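Local structure of mandelate racemase/muconate lactonizing protein (Alicyclobacillus acidocaldarius LAA1, 3QLD) at residues A[244-249]-A[266-271]; A[282-287]-A[315-320]; A[294-299]-A[322-327]; A[305-310]-A[349-354]. The protein is of unknown specific function but belongs to the enolase superfamily, which joins an alpha+beta capping domain to a modified TIM barrel. All blocks are in the same frame, centred on the assembly; numbering follows the deposited sequence.

Contact 1. Residues A[244-249]-A[266-271]; sequences CLDESV and VLNVKP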
loop_
_atom_site.group_PDB
_atom_site.type_symbol
_atom_site.label_atom_id
_atom_site.label_comp_id
_atom_site.label_asym_id
_atom_site.label_seq_id
_atom_site.Cartn_x
_atom_site.Cartn_y
_atom_site.Cartn_z
ATOM N N CYS A 244 5.391 2.055 -20.581
ATOM C CA CYS A 244 6.143 2.517 -19.419
ATOM C C CYS A 244 5.228 2.443 -18.193
ATOM O O CYS A 244 4.075 2.828 -18.285
ATOM C CB CYS A 244 6.489 3.977 -19.610
ATOM S SG CYS A 244 7.442 4.638 -18.218
ATOM N N LEU A 245 5.741 1.910 -17.083
ATOM C CA LEU A 245 4.959 1.921 -15.865
ATOM C C LEU A 245 5.630 2.873 -14.871
ATOM O O LEU A 245 6.868 2.928 -14.777
ATOM C CB LEU A 245 4.834 0.512 -15.256
ATOM C CG LEU A 245 4.150 -0.490 -16.197
ATOM C CD1 LEU A 245 4.119 -1.888 -15.459
ATOM C CD2 LEU A 245 2.771 -0.076 -16.587
ATOM N N ASP A 246 4.790 3.573 -14.111
ATOM C CA ASP A 246 5.256 4.467 -13.027
ATOM C C ASP A 246 4.633 3.809 -11.763
ATOM O O ASP A 246 5.291 2.961 -11.169
ATOM C CB ASP A 246 4.807 5.908 -13.334
ATOM C CG ASP A 246 4.982 6.893 -12.192
ATOM O OD1 ASP A 246 5.567 6.569 -11.169
ATOM O OD2 ASP A 246 4.494 8.022 -12.352
ATOM N N GLU A 247 3.404 4.158 -11.431
ATOM C CA GLU A 247 2.822 3.804 -10.095
ATOM C C GLU A 247 2.459 2.326 -10.000
ATOM O O GLU A 247 2.416 1.748 -8.903
ATOM C CB GLU A 247 1.687 4.784 -9.658
ATOM C CG GLU A 247 0.405 4.632 -10.447
ATOM C CD GLU A 247 0.366 5.571 -11.674
ATOM O OE1 GLU A 247 -0.760 5.810 -12.127
ATOM O OE2 GLU A 247 1.433 6.087 -12.159
ATOM N N SER A 248 2.320 1.682 -11.163
ATOM C CA SER A 248 2.104 0.229 -11.186
ATOM C C SER A 248 3.262 -0.593 -10.728
ATOM O O SER A 248 3.098 -1.805 -10.599
ATOM C CB SER A 248 1.700 -0.247 -12.589
ATOM O OG SER A 248 0.408 0.207 -12.921
ATOM N N VAL A 249 4.442 0.025 -10.602
ATOM C CA VAL A 249 5.605 -0.641 -10.110
ATOM C C VAL A 249 6.173 0.085 -8.847
ATOM O O VAL A 249 6.922 1.066 -8.942
ATOM C CB VAL A 249 6.680 -0.713 -11.167
ATOM C CG1 VAL A 249 7.975 -1.213 -10.503
ATOM C CG2 VAL A 249 6.223 -1.727 -12.355
ATOM N N VAL A 266 9.605 -0.156 -20.287
ATOM C CA VAL A 266 10.251 1.038 -19.761
ATOM C C VAL A 266 9.773 1.322 -18.340
ATOM O O VAL A 266 8.577 1.155 -18.074
ATOM C CB VAL A 266 9.939 2.256 -20.669
ATOM C CG1 VAL A 266 10.457 3.587 -20.082
ATOM C CG2 VAL A 266 10.597 2.047 -22.030
ATOM N N LEU A 267 10.713 1.702 -17.458
ATOM C CA LEU A 267 10.393 2.003 -16.052
ATOM C C LEU A 267 10.619 3.477 -15.791
ATOM O O LEU A 267 11.723 3.994 -16.086
ATOM C CB LEU A 267 11.243 1.115 -15.117
ATOM C CG LEU A 267 11.063 1.333 -13.588
ATOM C CD1 LEU A 267 9.634 0.913 -13.163
ATOM C CD2 LEU A 267 12.099 0.499 -12.823
ATOM N N ASN A 268 9.572 4.137 -15.283
ATOM C CA ASN A 268 9.678 5.467 -14.641
ATOM C C ASN A 268 10.157 5.245 -13.221
ATOM O O ASN A 268 9.441 4.666 -12.378
ATOM C CB ASN A 268 8.349 6.233 -14.730
ATOM C CG ASN A 268 8.375 7.597 -14.058
ATOM O OD1 ASN A 268 9.225 7.860 -13.213
ATOM N ND2 ASN A 268 7.421 8.429 -14.389
ATOM N N VAL A 269 11.406 5.638 -12.989
ATOM C CA VAL A 269 12.037 5.465 -11.669
ATOM C C VAL A 269 11.815 6.717 -10.821
ATOM O O VAL A 269 12.109 7.824 -11.273
ATOM C CB VAL A 269 13.547 5.244 -11.807
ATOM C CG1 VAL A 269 14.292 5.348 -10.389
ATOM C CG2 VAL A 269 13.781 3.844 -12.454
ATOM N N LYS A 270 11.283 6.561 -9.589
ATOM C CA LYS A 270 11.308 7.704 -8.653
ATOM C C LYS A 270 11.813 7.055 -7.363
ATOM O O LYS A 270 11.185 6.154 -6.848
ATOM C CB LYS A 270 9.935 8.338 -8.484
ATOM C CG LYS A 270 9.318 8.860 -9.769
ATOM C CD LYS A 270 7.953 9.527 -9.576
ATOM C CE LYS A 270 7.327 9.768 -10.957
ATOM N NZ LYS A 270 5.964 10.340 -10.926
ATOM N N PRO A 271 13.039 7.392 -6.951
ATOM C CA PRO A 271 13.688 6.716 -5.833
ATOM C C PRO A 271 12.795 6.687 -4.604
ATOM O O PRO A 271 12.764 5.699 -3.899
ATOM C CB PRO A 271 14.996 7.545 -5.635
ATOM C CG PRO A 271 15.233 8.107 -7.028
ATOM C CD PRO A 271 13.909 8.393 -7.614
#

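Contact 2. Residues A[282-287]-A[315-320]; sequences RALDVA and LPLMRY. With SO4 (sulfate ion), chain C.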
loop_
_atom_site.group_PDB
_atom_site.type_symbol
_atom_site.label_atom_id
_atom_site.label_comp_id
_atom_site.label_asym_id
_atom_site.label_seq_id
_atom_site.Cartn_x
_atom_site.Cartn_y
_atom_site.Cartn_z
ATOM N N ARG A 282 18.807 -1.653 -6.951
ATOM C CA ARG A 282 18.232 -2.995 -7.194
ATOM C C ARG A 282 17.239 -3.071 -8.344
ATOM O O ARG A 282 17.279 -4.044 -9.115
ATOM C CB ARG A 282 17.614 -3.624 -5.960
ATOM C CG ARG A 282 18.637 -3.935 -4.881
ATOM C CD ARG A 282 18.071 -4.646 -3.682
ATOM N NE ARG A 282 17.164 -3.786 -2.904
ATOM C CZ ARG A 282 15.854 -3.998 -2.840
ATOM N NH1 ARG A 282 15.073 -3.185 -2.133
ATOM N NH2 ARG A 282 15.330 -5.054 -3.465
ATOM N N ALA A 283 16.373 -2.059 -8.484
ATOM C CA ALA A 283 15.462 -1.961 -9.632
ATOM C C ALA A 283 16.193 -1.817 -10.961
ATOM O O ALA A 283 15.766 -2.380 -11.987
ATOM C CB ALA A 283 14.474 -0.761 -9.490
ATOM N N LEU A 284 17.268 -1.028 -10.979
ATOM C CA LEU A 284 17.992 -0.845 -12.225
ATOM C C LEU A 284 18.703 -2.158 -12.659
ATOM O O LEU A 284 18.814 -2.427 -13.848
ATOM C CB LEU A 284 19.006 0.290 -12.099
ATOM C CG LEU A 284 18.411 1.685 -11.964
ATOM C CD1 LEU A 284 19.483 2.787 -12.010
ATOM C CD2 LEU A 284 17.326 1.934 -13.029
ATOM N N ASP A 285 19.185 -2.926 -11.690
ATOM C CA ASP A 285 19.804 -4.241 -11.956
ATOM C C ASP A 285 18.807 -5.097 -12.683
ATOM O O ASP A 285 19.108 -5.651 -13.742
ATOM C CB ASP A 285 20.193 -4.978 -10.660
ATOM C CG ASP A 285 21.577 -4.613 -10.203
ATOM O OD1 ASP A 285 22.296 -3.970 -10.996
ATOM O OD2 ASP A 285 21.962 -4.941 -9.049
ATOM N N VAL A 286 17.636 -5.229 -12.077
ATOM C CA VAL A 286 16.584 -6.083 -12.630
ATOM C C VAL A 286 16.072 -5.568 -13.972
ATOM O O VAL A 286 15.803 -6.391 -14.878
ATOM C CB VAL A 286 15.396 -6.315 -11.632
ATOM C CG1 VAL A 286 14.194 -7.093 -12.327
ATOM C CG2 VAL A 286 15.847 -7.100 -10.400
ATOM N N ALA A 287 15.922 -4.249 -14.137
ATOM C CA ALA A 287 15.454 -3.717 -15.442
ATOM C C ALA A 287 16.487 -3.962 -16.579
ATOM O O ALA A 287 16.130 -4.351 -17.735
ATOM C CB ALA A 287 15.103 -2.266 -15.357
ATOM N N LEU A 315 22.586 7.558 -13.093
ATOM C CA LEU A 315 22.951 6.151 -13.086
ATOM C C LEU A 315 22.969 5.565 -14.517
ATOM O O LEU A 315 22.297 6.099 -15.423
ATOM C CB LEU A 315 22.087 5.335 -12.111
ATOM C CG LEU A 315 22.176 5.833 -10.666
ATOM C CD1 LEU A 315 20.908 5.379 -9.901
ATOM C CD2 LEU A 315 23.496 5.355 -9.920
ATOM N N PRO A 316 23.792 4.504 -14.739
ATOM C CA PRO A 316 24.054 4.111 -16.119
ATOM C C PRO A 316 22.828 3.763 -16.953
ATOM O O PRO A 316 22.768 4.213 -18.089
ATOM C CB PRO A 316 24.984 2.887 -15.987
ATOM C CG PRO A 316 25.696 3.079 -14.745
ATOM C CD PRO A 316 24.641 3.730 -13.803
ATOM N N LEU A 317 21.857 3.013 -16.407
ATOM C CA LEU A 317 20.682 2.603 -17.221
ATOM C C LEU A 317 19.644 3.693 -17.476
ATOM O O LEU A 317 18.666 3.495 -18.246
ATOM C CB LEU A 317 20.021 1.340 -16.661
ATOM C CG LEU A 317 18.864 0.693 -17.466
ATOM C CD1 LEU A 317 19.339 -0.309 -18.570
ATOM C CD2 LEU A 317 17.959 -0.041 -16.521
HETATM N N MSE A 318 19.824 4.851 -16.848
HETATM C CA MSE A 318 18.912 5.957 -17.036
HETATM C C MSE A 318 19.084 6.568 -18.390
HETATM O O MSE A 318 19.576 7.693 -18.494
HETATM C CB MSE A 318 19.112 7.014 -15.955
HETATM C CG MSE A 318 18.976 6.433 -14.591
HETATM SE SE MSE A 318 17.083 5.858 -14.307
HETATM C CE MSE A 318 17.171 6.146 -12.356
ATOM N N ARG A 319 18.622 5.855 -19.416
ATOM C CA ARG A 319 18.930 6.155 -20.828
ATOM C C ARG A 319 18.060 7.231 -21.482
ATOM O O ARG A 319 18.445 7.829 -22.509
ATOM C CB ARG A 319 18.873 4.852 -21.670
ATOM C CG ARG A 319 20.132 3.894 -21.561
ATOM C CD ARG A 319 21.432 4.564 -22.073
ATOM N NE ARG A 319 21.441 4.750 -23.535
ATOM C CZ ARG A 319 22.091 5.718 -24.192
ATOM N NH1 ARG A 319 22.797 6.636 -23.528
ATOM N NH2 ARG A 319 22.020 5.772 -25.527
ATOM N N TYR A 320 16.884 7.492 -20.913
ATOM C CA TYR A 320 16.034 8.555 -21.434
ATOM C C TYR A 320 16.075 9.765 -20.480
ATOM O O TYR A 320 16.615 9.680 -19.334
ATOM C CB TYR A 320 14.582 8.093 -21.643
ATOM C CG TYR A 320 14.412 6.864 -22.557
ATOM C CD1 TYR A 320 15.309 6.603 -23.616
ATOM C CD2 TYR A 320 13.319 5.977 -22.379
ATOM C CE1 TYR A 320 15.141 5.479 -24.469
ATOM C CE2 TYR A 320 13.141 4.865 -23.224
ATOM C CZ TYR A 320 14.052 4.627 -24.266
ATOM O OH TYR A 320 13.864 3.524 -25.090
HETATM S S SO4 C . 11.645 -5.101 -2.825
HETATM O O1 SO4 C . 11.093 -4.964 -1.478
HETATM O O2 SO4 C . 11.800 -3.781 -3.425
HETATM O O3 SO4 C . 12.987 -5.677 -2.778
HETATM O O4 SO4 C . 10.740 -5.973 -3.580
#

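Contact 3. Residues A[294-299]-A[322-327]; sequences AWVGGM and TDLGPS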
loop_
_atom_site.group_PDB
_atom_site.type_symbol
_atom_site.label_atom_id
_atom_site.label_comp_id
_atom_site.label_asym_id
_atom_site.label_seq_id
_atom_site.Cartn_x
_atom_site.Cartn_y
_atom_site.Cartn_z
ATOM N N ALA A 294 15.118 2.723 -18.486
ATOM C CA ALA A 294 14.552 3.482 -17.360
ATOM C C ALA A 294 14.926 4.958 -17.489
ATOM O O ALA A 294 15.862 5.325 -18.249
ATOM C CB ALA A 294 14.990 2.851 -16.022
ATOM N N TRP A 295 14.160 5.821 -16.811
ATOM C CA TRP A 295 14.406 7.251 -16.784
ATOM C C TRP A 295 13.829 7.714 -15.469
ATOM O O TRP A 295 12.995 6.986 -14.856
ATOM C CB TRP A 295 13.728 7.949 -17.962
ATOM C CG TRP A 295 12.273 7.713 -18.106
ATOM C CD1 TRP A 295 11.675 6.617 -18.652
ATOM C CD2 TRP A 295 11.215 8.574 -17.669
ATOM N NE1 TRP A 295 10.298 6.748 -18.622
ATOM C CE2 TRP A 295 9.986 7.929 -17.994
ATOM C CE3 TRP A 295 11.179 9.813 -16.997
ATOM C CZ2 TRP A 295 8.732 8.491 -17.703
ATOM C CZ3 TRP A 295 9.928 10.395 -16.726
ATOM C CH2 TRP A 295 8.712 9.723 -17.058
ATOM N N VAL A 296 14.213 8.901 -15.026
ATOM C CA VAL A 296 13.709 9.416 -13.734
ATOM C C VAL A 296 12.542 10.391 -13.877
ATOM O O VAL A 296 12.618 11.417 -14.584
ATOM C CB VAL A 296 14.887 10.028 -12.854
ATOM C CG1 VAL A 296 14.371 10.818 -11.658
ATOM C CG2 VAL A 296 15.873 9.011 -12.440
ATOM N N GLY A 297 11.424 10.114 -13.157
ATOM C CA GLY A 297 10.229 10.945 -13.289
ATOM C C GLY A 297 10.196 11.940 -12.151
ATOM O O GLY A 297 11.039 11.867 -11.259
ATOM N N GLY A 298 9.191 12.817 -12.121
ATOM C CA GLY A 298 9.085 13.853 -11.078
ATOM C C GLY A 298 7.839 13.811 -10.203
ATOM O O GLY A 298 6.828 13.201 -10.567
HETATM N N MSE A 299 7.925 14.462 -9.043
HETATM C CA MSE A 299 6.824 14.553 -8.084
HETATM C C MSE A 299 6.602 16.014 -7.641
HETATM O O MSE A 299 6.125 16.251 -6.531
HETATM C CB MSE A 299 7.170 13.744 -6.842
HETATM C CG MSE A 299 7.545 12.278 -7.080
HETATM SE SE MSE A 299 5.908 11.245 -7.159
HETATM C CE MSE A 299 5.248 11.393 -5.328
ATOM N N THR A 322 14.989 12.952 -18.173
ATOM C CA THR A 322 14.245 13.146 -16.917
ATOM C C THR A 322 13.100 14.131 -17.028
ATOM O O THR A 322 13.101 15.042 -17.885
ATOM C CB THR A 322 15.212 13.442 -15.713
ATOM O OG1 THR A 322 14.448 13.529 -14.480
ATOM C CG2 THR A 322 16.023 14.795 -15.942
ATOM N N ASP A 323 12.033 13.909 -16.240
ATOM C CA ASP A 323 11.006 14.907 -16.099
ATOM C C ASP A 323 11.415 16.033 -15.094
ATOM O O ASP A 323 10.636 16.922 -14.864
ATOM C CB ASP A 323 9.682 14.274 -15.598
ATOM C CG ASP A 323 8.844 13.611 -16.723
ATOM O OD1 ASP A 323 9.225 13.656 -17.923
ATOM O OD2 ASP A 323 7.770 13.046 -16.382
ATOM N N LEU A 324 12.561 15.913 -14.428
ATOM C CA LEU A 324 12.937 16.833 -13.337
ATOM C C LEU A 324 13.565 18.030 -14.017
ATOM O O LEU A 324 14.642 17.895 -14.546
ATOM C CB LEU A 324 13.980 16.190 -12.419
ATOM C CG LEU A 324 13.468 14.992 -11.571
ATOM C CD1 LEU A 324 14.616 14.314 -10.874
ATOM C CD2 LEU A 324 12.459 15.496 -10.519
ATOM N N GLY A 325 12.846 19.150 -14.045
ATOM C CA GLY A 325 13.248 20.348 -14.742
ATOM C C GLY A 325 13.690 21.429 -13.775
ATOM O O GLY A 325 13.797 21.199 -12.576
ATOM N N PRO A 326 13.962 22.614 -14.290
ATOM C CA PRO A 326 14.470 23.676 -13.386
ATOM C C PRO A 326 13.465 24.097 -12.316
ATOM O O PRO A 326 12.236 24.115 -12.585
ATOM C CB PRO A 326 14.735 24.845 -14.345
ATOM C CG PRO A 326 14.949 24.191 -15.696
ATOM C CD PRO A 326 13.873 23.077 -15.685
ATOM N N SER A 327 13.990 24.454 -11.122
ATOM C CA SER A 327 13.209 24.923 -9.955
ATOM C C SER A 327 12.152 25.919 -10.340
ATOM O O SER A 327 11.041 25.922 -9.827
ATOM C CB SER A 327 14.113 25.727 -8.986
ATOM O OG SER A 327 15.092 24.936 -8.387
#

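Contact 4. Residues A[305-310]-A[349-354]; sequences GRVHGL and QVPQCA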
loop_
_atom_site.group_PDB
_atom_site.type_symbol
_atom_site.label_atom_id
_atom_site.label_comp_id
_atom_site.label_asym_id
_atom_site.label_seq_id
_atom_site.Cartn_x
_atom_site.Cartn_y
_atom_site.Cartn_z
ATOM N N GLY A 305 14.502 16.912 -2.783
ATOM C CA GLY A 305 14.062 15.848 -3.693
ATOM C C GLY A 305 14.510 15.968 -5.157
ATOM O O GLY A 305 14.851 14.968 -5.786
ATOM N N ARG A 306 14.549 17.187 -5.687
ATOM C CA ARG A 306 14.944 17.369 -7.091
ATOM C C ARG A 306 16.447 17.058 -7.258
ATOM O O ARG A 306 16.853 16.379 -8.206
ATOM C CB ARG A 306 14.636 18.785 -7.546
ATOM C CG ARG A 306 15.017 19.090 -9.005
ATOM C CD ARG A 306 14.402 20.404 -9.465
ATOM N NE ARG A 306 13.050 20.478 -8.961
ATOM C CZ ARG A 306 11.994 20.062 -9.629
ATOM N NH1 ARG A 306 12.122 19.593 -10.875
ATOM N NH2 ARG A 306 10.815 20.085 -9.033
ATOM N N VAL A 307 17.249 17.560 -6.335
ATOM C CA VAL A 307 18.703 17.243 -6.278
ATOM C C VAL A 307 18.977 15.746 -6.199
ATOM O O VAL A 307 19.710 15.198 -7.040
ATOM C CB VAL A 307 19.433 18.004 -5.132
ATOM C CG1 VAL A 307 20.807 17.340 -4.834
ATOM C CG2 VAL A 307 19.603 19.418 -5.572
ATOM N N HIS A 308 18.319 15.058 -5.269
ATOM C CA HIS A 308 18.440 13.585 -5.140
ATOM C C HIS A 308 17.985 12.795 -6.365
ATOM O O HIS A 308 18.558 11.745 -6.669
ATOM C CB HIS A 308 17.696 13.088 -3.874
ATOM C CG HIS A 308 18.446 13.348 -2.598
ATOM N ND1 HIS A 308 17.927 13.057 -1.352
ATOM C CD2 HIS A 308 19.676 13.888 -2.376
ATOM C CE1 HIS A 308 18.812 13.382 -0.417
ATOM N NE2 HIS A 308 19.891 13.879 -1.017
ATOM N N GLY A 309 16.952 13.322 -7.059
ATOM C CA GLY A 309 16.352 12.707 -8.224
ATOM C C GLY A 309 17.294 12.921 -9.418
ATOM O O GLY A 309 17.477 12.047 -10.225
ATOM N N LEU A 310 17.877 14.110 -9.541
ATOM C CA LEU A 310 18.969 14.255 -10.551
ATOM C C LEU A 310 20.205 13.377 -10.307
ATOM O O LEU A 310 20.768 12.875 -11.241
ATOM C CB LEU A 310 19.330 15.720 -10.701
ATOM C CG LEU A 310 18.179 16.637 -11.153
ATOM C CD1 LEU A 310 18.329 18.111 -10.674
ATOM C CD2 LEU A 310 17.926 16.685 -12.682
ATOM N N GLN A 349 23.097 19.952 -15.055
ATOM C CA GLN A 349 24.309 19.362 -14.568
ATOM C C GLN A 349 23.860 18.496 -13.422
ATOM O O GLN A 349 23.104 18.961 -12.552
ATOM C CB GLN A 349 25.278 20.430 -14.052
ATOM C CG GLN A 349 26.687 19.915 -13.657
ATOM C CD GLN A 349 27.598 19.736 -14.887
ATOM O OE1 GLN A 349 28.518 18.911 -14.892
ATOM N NE2 GLN A 349 27.326 20.515 -15.945
ATOM N N VAL A 350 24.371 17.278 -13.399
ATOM C CA VAL A 350 24.270 16.408 -12.252
ATOM C C VAL A 350 24.984 16.975 -11.028
ATOM O O VAL A 350 26.173 17.222 -11.087
ATOM C CB VAL A 350 24.827 15.021 -12.630
ATOM C CG1 VAL A 350 24.966 14.082 -11.417
ATOM C CG2 VAL A 350 23.974 14.399 -13.707
ATOM N N PRO A 351 24.251 17.150 -9.889
ATOM C CA PRO A 351 24.807 17.598 -8.607
ATOM C C PRO A 351 26.018 16.780 -8.118
ATOM O O PRO A 351 25.977 15.523 -7.995
ATOM C CB PRO A 351 23.618 17.415 -7.618
ATOM C CG PRO A 351 22.392 17.702 -8.500
ATOM C CD PRO A 351 22.765 17.098 -9.868
ATOM N N GLN A 352 27.092 17.502 -7.811
ATOM C CA GLN A 352 28.298 16.866 -7.302
ATOM C C GLN A 352 28.460 17.039 -5.797
ATOM O O GLN A 352 29.482 16.655 -5.246
ATOM C CB GLN A 352 29.541 17.393 -8.073
ATOM C CG GLN A 352 29.531 16.998 -9.554
ATOM C CD GLN A 352 29.640 15.476 -9.790
ATOM O OE1 GLN A 352 30.256 14.705 -8.994
ATOM N NE2 GLN A 352 29.024 15.030 -10.854
ATOM N N CYS A 353 27.436 17.559 -5.125
ATOM C CA CYS A 353 27.498 17.775 -3.682
ATOM C C CYS A 353 27.765 16.497 -2.907
ATOM O O CYS A 353 27.200 15.434 -3.205
ATOM C CB CYS A 353 26.217 18.449 -3.174
ATOM S SG CYS A 353 24.678 17.574 -3.777
ATOM N N ALA A 354 28.649 16.608 -1.917
ATOM C CA ALA A 354 28.815 15.613 -0.887
ATOM C C ALA A 354 27.668 15.925 0.060
ATOM O O ALA A 354 27.878 16.558 1.110
ATOM C CB ALA A 354 30.171 15.786 -0.136
#

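Contact 1. Residues A[244-249]-A[266-271]
Leu245 and Leu267 pair in parallel on adjacent strands of the TIM-type barrel, the two ends of a beta-alpha-beta unit whose crossover runs through helix 252-261. Leu245 N donates to Val266 O at 3.1 Å and Leu245 O accepts from Asn268 N at 3.0 Å; one residue thus bonds to two on the other strand, as parallel pairing requires. On the face that carries Cys244 and Val266, the thiol swings away from its own backbone N (chi1 -179°), bringing Cys244 SG to 3.7 Å from Val266 CG1 under the cover of Trp295. On the Leu267 face, the type I turn 246-249 returns Val249 over the sheet. Val249 crosses Leu267 at about a right angle, Val249 CG1 to Leu267 CD1 3.8 Å, and Leu255 of helix 252-261 packs on both. Past the bridged residues, Asp246 and Asn268 lie side by side and point the same way, with carboxylate and amide planes stacked and 25° apart. Asp246 CG is 3.6 Å from Asn268 ND2, but that amide nitrogen is hydrogen-bonded to Glu221, while Asp246 OD1 is held by Tyr56 and Arg273. The extended Lys270 chain comes across the carboxylate. Its ammonium also bonds to Gly298 O, and it closes a salt bridge in which Lys270 NZ meets the syn side of Asp246 OD2 at 3.1 Å, 28° out of the carboxylate plane.

Contact 2. Residues A[282-287]-A[315-320]
Leu284 of helix 277-289 meets Leu315, Leu317 and selenomethionine Met318 in the loop that follows helix 303-313; no hydrogen bond joins the two segments, and apolar side chains make the contact. Leu284 CD1 lies 3.6 Å from Leu315 CD1, the two side chains crossing at about a right angle, and it also approaches Met318 CE at 4.1 Å. Leu284 CD2 faces Leu317, where the side chains slide past each other in opposite directions. With CG turned away from its backbone N (chi1 -174°), Leu317 drives CD2 in against the helix: it is 3.7 Å from Leu284 O and 3.8 Å from Ala287 CB. Backbone bonds act within the segments and shape the loop: Met318 N bonds to Leu315 O at 3.1 Å, closing a type I turn that presents Leu315 and Leu317 to the same helix. The polar interaction lies apart from this packing. Arg282 offers its guanidinium edge to a sulfate ion, probably from the crystallisation liquor; Arg282 NH2 is modelled 2.5 Å from sulfate O3, a doubtfully short hydrogen bond, and NH1 makes a weak one, while Arg105, Arg253 and Val252 N bind the ion too. The apolar cluster sits over the barrel sheet: Leu284 packs on Val269 of strand 266-269 and Ala294 of strand 293-296, Met318 on Val269 and Val296, and Ala283 and Val286 turn to helix 252-261.

Contact 3. Residues A[294-299]-A[322-327]
An ST turn at Thr322 docks against Val296, at the C-terminal end of barrel strand 293-296. Val296 O is gripped twice: Asp323 N approaches nearly along the C=O axis at 3.0 Å (C=O...N angle 165°), whereas Thr322 OG1 donates at 2.8 Å from above the carbonyl plane, 40° out of it. The same hydroxyl accepts Leu324 N at 3.0 Å, so a donated and an accepted bond together fix its rotation. Thr322 and Val296 lie side by side, pointing the same way. Next to them Leu324 CD1 packs at 3.6 Å on Val296 CG1, and its other methyl, Leu324 CD2, lies over Gly297 and Gly298, 4.0 Å from Gly297 O. Asp323 meets the six-membered ring of Trp295 obliquely, Asp323 CG 3.4 Å from Trp295 CZ3, with carboxylate and ring planes 59° apart. The charge is answered elsewhere: Asp323 OD2 forms a salt bridge with Lys169 and OD1 with Arg167, which also makes a cation-pi contact with the indole. Those two cationic side chains probably hold the carboxylate in place near the indole. On its other side, Thr322 makes backbone bonds to Glu139 and Ser141 of strand 137-144. The backbone at Thr322 and Asp323 therefore bridges the last and first parallel strands of the sheet and closes the cylinder, an arrangement consistent with the modified TIM barrel of the enolase superfamily.

Contact 4. Residues A[305-310]-A[349-354]
Pro351 presses its ring against Val307 and Leu310, two residues one turn apart on helix 303-313, the helix that follows strand 293-296 in the TIM-type barrel. The joint between this helix and the loop after strand 347-349 has no hydrogen bond; packing alone makes it, and it buries a modest 198 Å² in total. Its tight part is the proline. Pro351 CD stands 3.8 Å from Leu310 CB, while Pro351 CG lies 3.9 Å from the backbone atom Val307 O, so the ring spans the helix surface between the two side chains. Val307 and Pro351 slide past each other in opposite directions, Val307 CG1 meeting Pro351 CB at 4.0 Å.

The contact is looser to one side of the proline. Val350 comes alongside rather than inward, its CG2 4.3 Å from Leu310 O, and its side chain also packs on Val138 of strand 137-144 and Val128 of helix 127-130. The outer side of the loop belongs to Gln352, which is exposed, makes no contact with the helix segment and touches Val128. Backbone bonds of Val350 to Asp136 and of Cys353 to Leu127 tie the loop to its other neighbours, so its position does not rest on the helix packing alone. Close packing resumes at Cys353, which turns its thiol back to the helix: chi1 of 50° sets the sulfur between the backbone N and carbonyl carbon, and Cys353 SG ends 4.0 Å from the same Val307 CG1 that touches the proline.

Strand 293-296 ties the set together. Its Trp295 O takes a probable hydrogen bond from Val269 N (2.8 Å), extending the sheet of contact 1 to contact 3. Contact 2 covers the outside of these strands, Met318 CE lying 3.6 Å from Val269 CG1, while contact 4 adjoins contact 3 where Leu324 CD1 comes within 3.5 Å of Leu310 N. Contacts 1 and 4 do not touch, their centres being about 20 Å apart. Asp246 and Lys270 of contact 1 lie at the C-terminal ends of their strands, the side where active sites of this superfamily lie; Asp323 of contact 3 sits deeper in the barrel, and the sulfate beside contact 2 is remote from all three.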